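Phosphoribosylaminoimidazole-succinocarboxamide synthase (Pyrococcus horikoshii, PDB 4O7L) catalyses the ATP-dependent joining of L-aspartate to the carboxylate of 5-amino-1-(5-phosphoribosyl)imidazole-4-carboxylate, giving SAICAR in de novo purine biosynthesis. Local coordinates at residues 173-178 against 188-193. Residues are numbered along the deposited sequence; the frame is centred on the assembly and turned at random.
Sequences DFKLEF and LADEIS. With ADP (adenosine-5'-diphosphate), chain B.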
ATOM      1  N   ASP A 173     -12.907  -0.683  12.693  1.00 18.31           N
ATOM      2  CA  ASP A 173     -11.473  -0.610  12.401  1.00 18.61           C
ATOM      3  C   ASP A 173     -10.791   0.171  13.513  1.00 18.42           C
ATOM      4  O   ASP A 173     -11.471   0.772  14.347  1.00 18.64           O
ATOM      5  CB  ASP A 173     -11.180   0.020  11.018  1.00 17.83           C
ATOM      6  CG  ASP A 173     -11.673   1.475  10.892  1.00 18.06           C
ATOM      7  OD1 ASP A 173     -11.555   2.256  11.842  1.00 18.86           O
ATOM      8  OD2 ASP A 173     -12.172   1.844   9.822  1.00 18.00           O
ATOM      9  N   PHE A 174      -9.459   0.162  13.532  1.00 17.95           N
ATOM     10  CA  PHE A 174      -8.706   0.932  14.543  1.00 17.87           C
ATOM     11  C   PHE A 174      -7.242   1.039  14.166  1.00 17.52           C
ATOM     12  O   PHE A 174      -6.724   0.237  13.373  1.00 17.17           O
ATOM     13  CB  PHE A 174      -8.839   0.315  15.948  1.00 17.60           C
ATOM     14  CG  PHE A 174      -8.304  -1.090  16.048  1.00 17.44           C
ATOM     15  CD1 PHE A 174      -7.013  -1.330  16.516  1.00 17.72           C
ATOM     16  CD2 PHE A 174      -9.094  -2.174  15.692  1.00 17.12           C
ATOM     17  CE1 PHE A 174      -6.513  -2.621  16.604  1.00 17.23           C
ATOM     18  CE2 PHE A 174      -8.609  -3.476  15.778  1.00 17.09           C
ATOM     19  CZ  PHE A 174      -7.310  -3.702  16.227  1.00 17.35           C
ATOM     20  N   LYS A 175      -6.581   2.011  14.768  1.00 17.58           N
ATOM     21  CA  LYS A 175      -5.202   2.358  14.438  1.00 18.13           C
ATOM     22  C   LYS A 175      -4.361   2.072  15.683  1.00 17.32           C
ATOM     23  O   LYS A 175      -4.719   2.479  16.800  1.00 17.23           O
ATOM     24  CB  LYS A 175      -5.139   3.846  14.056  1.00 20.10           C
ATOM     25  CG  LYS A 175      -3.759   4.434  13.690  1.00 24.51           C
ATOM     26  CD  LYS A 175      -2.820   4.654  14.890  1.00 25.63           C
ATOM     27  CE  LYS A 175      -3.176   5.874  15.762  1.00 28.46           C
ATOM     28  NZ  LYS A 175      -3.076   5.535  17.226  1.00 28.45           N
ATOM     29  N   LEU A 176      -3.255   1.359  15.504  1.00 16.17           N
ATOM     30  CA  LEU A 176      -2.306   1.150  16.596  1.00 15.91           C
ATOM     31  C   LEU A 176      -0.942   1.716  16.264  1.00 15.97           C
ATOM     32  O   LEU A 176      -0.618   1.942  15.091  1.00 15.12           O
ATOM     33  CB  LEU A 176      -2.147  -0.340  16.900  1.00 16.15           C
ATOM     34  CG  LEU A 176      -3.381  -1.136  17.325  1.00 16.63           C
ATOM     35  CD1 LEU A 176      -3.011  -2.607  17.306  1.00 17.38           C
ATOM     36  CD2 LEU A 176      -3.917  -0.733  18.695  1.00 15.71           C
ATOM     37  N   GLU A 177      -0.139   1.935  17.308  1.00 16.25           N
ATOM     38  CA  GLU A 177       1.260   2.299  17.144  1.00 16.01           C
ATOM     39  C   GLU A 177       2.098   1.434  18.067  1.00 15.93           C
ATOM     40  O   GLU A 177       1.620   0.980  19.113  1.00 16.48           O
ATOM     41  CB  GLU A 177       1.480   3.779  17.458  1.00 16.54           C
ATOM     42  CG  GLU A 177       0.828   4.730  16.457  1.00 18.18           C
ATOM     43  CD  GLU A 177       1.230   6.183  16.667  1.00 20.10           C
ATOM     44  OE1 GLU A 177       2.225   6.472  17.372  1.00 21.21           O
ATOM     45  OE2 GLU A 177       0.560   7.050  16.107  1.00 21.89           O
ATOM     46  N   PHE A 178       3.344   1.204  17.670  1.00 15.55           N
ATOM     47  CA  PHE A 178       4.246   0.308  18.388  1.00 16.03           C
ATOM     48  C   PHE A 178       5.616   0.921  18.547  1.00 16.29           C
ATOM     49  O   PHE A 178       6.019   1.772  17.753  1.00 15.62           O
ATOM     50  CB  PHE A 178       4.424  -0.994  17.597  1.00 15.40           C
ATOM     51  CG  PHE A 178       3.187  -1.823  17.520  1.00 15.59           C
ATOM     52  CD1 PHE A 178       2.947  -2.820  18.463  1.00 15.42           C
ATOM     53  CD2 PHE A 178       2.239  -1.591  16.514  1.00 15.82           C
ATOM     54  CE1 PHE A 178       1.795  -3.605  18.392  1.00 15.89           C
ATOM     55  CE2 PHE A 178       1.081  -2.362  16.451  1.00 15.51           C
ATOM     56  CZ  PHE A 178       0.864  -3.369  17.387  1.00 15.41           C
ATOM     57  N   LEU A 188       3.025  -2.384  22.408  1.00 18.51           N
ATOM     58  CA  LEU A 188       1.902  -1.602  21.923  1.00 19.60           C
ATOM     59  C   LEU A 188       1.906  -0.255  22.625  1.00 19.44           C
ATOM     60  O   LEU A 188       2.075  -0.190  23.834  1.00 19.19           O
ATOM     61  CB  LEU A 188       0.593  -2.340  22.202  1.00 21.01           C
ATOM     62  CG  LEU A 188      -0.706  -1.654  21.794  1.00 22.26           C
ATOM     63  CD1 LEU A 188      -0.731  -1.499  20.293  1.00 22.82           C
ATOM     64  CD2 LEU A 188      -1.888  -2.495  22.244  1.00 23.72           C
ATOM     65  N   ALA A 189       1.752   0.823  21.862  1.00 19.50           N
ATOM     66  CA  ALA A 189       1.942   2.165  22.420  1.00 19.60           C
ATOM     67  C   ALA A 189       0.764   3.108  22.167  1.00 19.07           C
ATOM     68  O   ALA A 189      -0.377   2.655  21.981  1.00 19.45           O
ATOM     69  CB  ALA A 189       3.254   2.764  21.919  1.00 18.83           C
ATOM     70  N   ASP A 190       1.045   4.411  22.198  1.00 18.68           N
ATOM     71  CA  ASP A 190       0.053   5.451  21.926  1.00 19.32           C
ATOM     72  C   ASP A 190      -1.258   5.224  22.711  1.00 19.59           C
ATOM     73  O   ASP A 190      -1.217   4.903  23.905  1.00 19.49           O
ATOM     74  CB  ASP A 190      -0.189   5.551  20.408  1.00 19.14           C
ATOM     75  CG  ASP A 190      -0.880   6.838  20.018  1.00 20.01           C
ATOM     76  OD1 ASP A 190      -1.979   6.763  19.457  1.00 19.30           O
ATOM     77  OD2 ASP A 190      -0.330   7.927  20.282  1.00 21.27           O
ATOM     78  N   GLU A 191      -2.409   5.357  22.046  1.00 19.15           N
ATOM     79  CA  GLU A 191      -3.696   5.276  22.739  1.00 20.08           C
ATOM     80  C   GLU A 191      -4.629   4.297  22.038  1.00 20.40           C
ATOM     81  O   GLU A 191      -4.365   3.897  20.888  1.00 20.20           O
ATOM     82  CB  GLU A 191      -4.361   6.670  22.811  1.00 20.31           C
ATOM     83  CG  GLU A 191      -4.973   7.140  21.487  1.00 20.72           C
ATOM     84  CD  GLU A 191      -5.540   8.547  21.535  1.00 21.08           C
ATOM     85  OE1 GLU A 191      -6.672   8.747  22.025  1.00 21.00           O
ATOM     86  OE2 GLU A 191      -4.856   9.465  21.051  1.00 21.86           O
ATOM     87  N   ILE A 192      -5.720   3.937  22.728  1.00 19.65           N
ATOM     88  CA  ILE A 192      -6.848   3.220  22.127  1.00 20.66           C
ATOM     89  C   ILE A 192      -8.122   3.876  22.663  1.00 21.24           C
ATOM     90  O   ILE A 192      -8.464   3.718  23.837  1.00 20.92           O
ATOM     91  CB  ILE A 192      -6.863   1.696  22.463  1.00 20.95           C
ATOM     92  CG1 ILE A 192      -5.537   1.019  22.094  1.00 20.36           C
ATOM     93  CG2 ILE A 192      -7.998   1.002  21.734  1.00 22.26           C
ATOM     94  CD1 ILE A 192      -5.390  -0.383  22.634  1.00 21.13           C
ATOM     95  N   SER A 193      -8.807   4.618  21.795  1.00 20.57           N
ATOM     96  CA  SER A 193      -9.940   5.424  22.200  1.00 20.81           C
ATOM     97  C   SER A 193     -10.877   5.640  21.019  1.00 20.71           C
ATOM     98  O   SER A 193     -10.554   5.232  19.893  1.00 21.67           O
ATOM     99  CB  SER A 193      -9.432   6.780  22.667  1.00 20.32           C
ATOM    100  OG  SER A 193      -8.959   7.505  21.551  1.00 20.96           O
TER
HETATM  101  PB  ADP B 301       0.870  13.599  17.076  0.80 39.73           P
HETATM  102  O1B ADP B 301       1.600  12.830  16.003  0.80 42.25           O
HETATM  103  O2B ADP B 301      -0.502  14.095  16.690  0.80 39.91           O
HETATM  104  O3B ADP B 301       1.732  14.603  17.790  0.80 40.24           O
HETATM  105  PA  ADP B 301      -0.197  12.722  19.609  0.80 34.97           P
HETATM  106  O1A ADP B 301      -0.757  14.115  19.740  0.80 36.06           O
HETATM  107  O2A ADP B 301      -1.183  11.584  19.723  0.80 35.85           O
HETATM  108  O3A ADP B 301       0.593  12.480  18.215  0.80 38.69           O
HETATM  109  O5' ADP B 301       0.966  12.586  20.729  0.80 33.97           O
HETATM  110  C5' ADP B 301       1.550  11.329  21.105  0.80 32.27           C
HETATM  111  C4' ADP B 301       2.959  11.147  20.524  0.80 30.46           C
HETATM  112  O4' ADP B 301       3.749  10.247  21.328  0.80 29.85           O
HETATM  113  C3' ADP B 301       2.937  10.511  19.146  0.80 29.66           C
HETATM  114  O3' ADP B 301       4.050  11.066  18.430  0.80 29.05           O
HETATM  115  C2' ADP B 301       3.155   9.024  19.429  0.80 29.01           C
HETATM  116  O2' ADP B 301       3.691   8.303  18.323  0.80 27.84           O
HETATM  117  C1' ADP B 301       4.134   9.074  20.584  0.80 28.21           C
HETATM  118  N9  ADP B 301       4.076   7.939  21.538  0.80 28.20           N
HETATM  119  C8  ADP B 301       2.988   7.241  21.932  0.80 26.21           C
HETATM  120  N7  ADP B 301       3.327   6.297  22.846  0.80 25.63           N
HETATM  121  C5  ADP B 301       4.658   6.402  23.069  0.80 26.69           C
HETATM  122  C6  ADP B 301       5.688   5.730  23.915  0.80 25.40           C
HETATM  123  N6  ADP B 301       5.363   4.729  24.755  0.80 23.80           N
HETATM  124  N1  ADP B 301       6.976   6.151  23.817  0.80 26.19           N
HETATM  125  C2  ADP B 301       7.352   7.156  23.003  0.80 25.24           C
HETATM  126  N3  ADP B 301       6.476   7.813  22.222  0.80 26.56           N
HETATM  127  C4  ADP B 301       5.147   7.492  22.206  0.80 27.15           C
HETATM  128  O   HOH W   1      -1.868   2.326  19.737  1.00 16.80           O
HETATM  129  O   HOH W   2       0.079   9.294  17.889  1.00 28.68           O
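Leu188 lays its CD1 methyl over one face of the Phe178 ring, 4.1 Å from the centroid and offset toward the rim, a CH-pi contact. The CG of Leu188 stands anti to its own N (chi1 178°), carrying the branch across to Leu176, where Leu188 CD1 lies 3.6 Å from Leu176 CD2. Phe178 and Leu188 form a non-hydrogen-bonded antiparallel pair, and just past it Ala189 N donates to Glu177 O at 2.8 Å. Strands 169-180 and 186-188 form a hairpin, and the chain continues past the nucleotide: Asp190 N reaches N7 of the adenine at 3.0 Å, while ADP O2' donates to Glu177 OE1. The carboxylates of Glu177 and Asp190 lie stacked, their planes 9° apart, with Glu177 OE1 4.1 Å from Asp190 OD2. Their repulsion is probably eased by Lys122 at Glu177, Lys13 at Asp190 OD2, and a magnesium ion about 4 Å from the Glu177 side chain. Lys175 NZ makes a salt bridge to Asp190 OD1 at 2.8 Å, anti but 33° out of the carboxylate plane. With an asparagine for Asp190, Lys175 would probably lose its salt-bridge mate and Lys13 one of its carboxylates. A water accepts the N-H of Glu177 and donates to Ala189 O and Glu191 O.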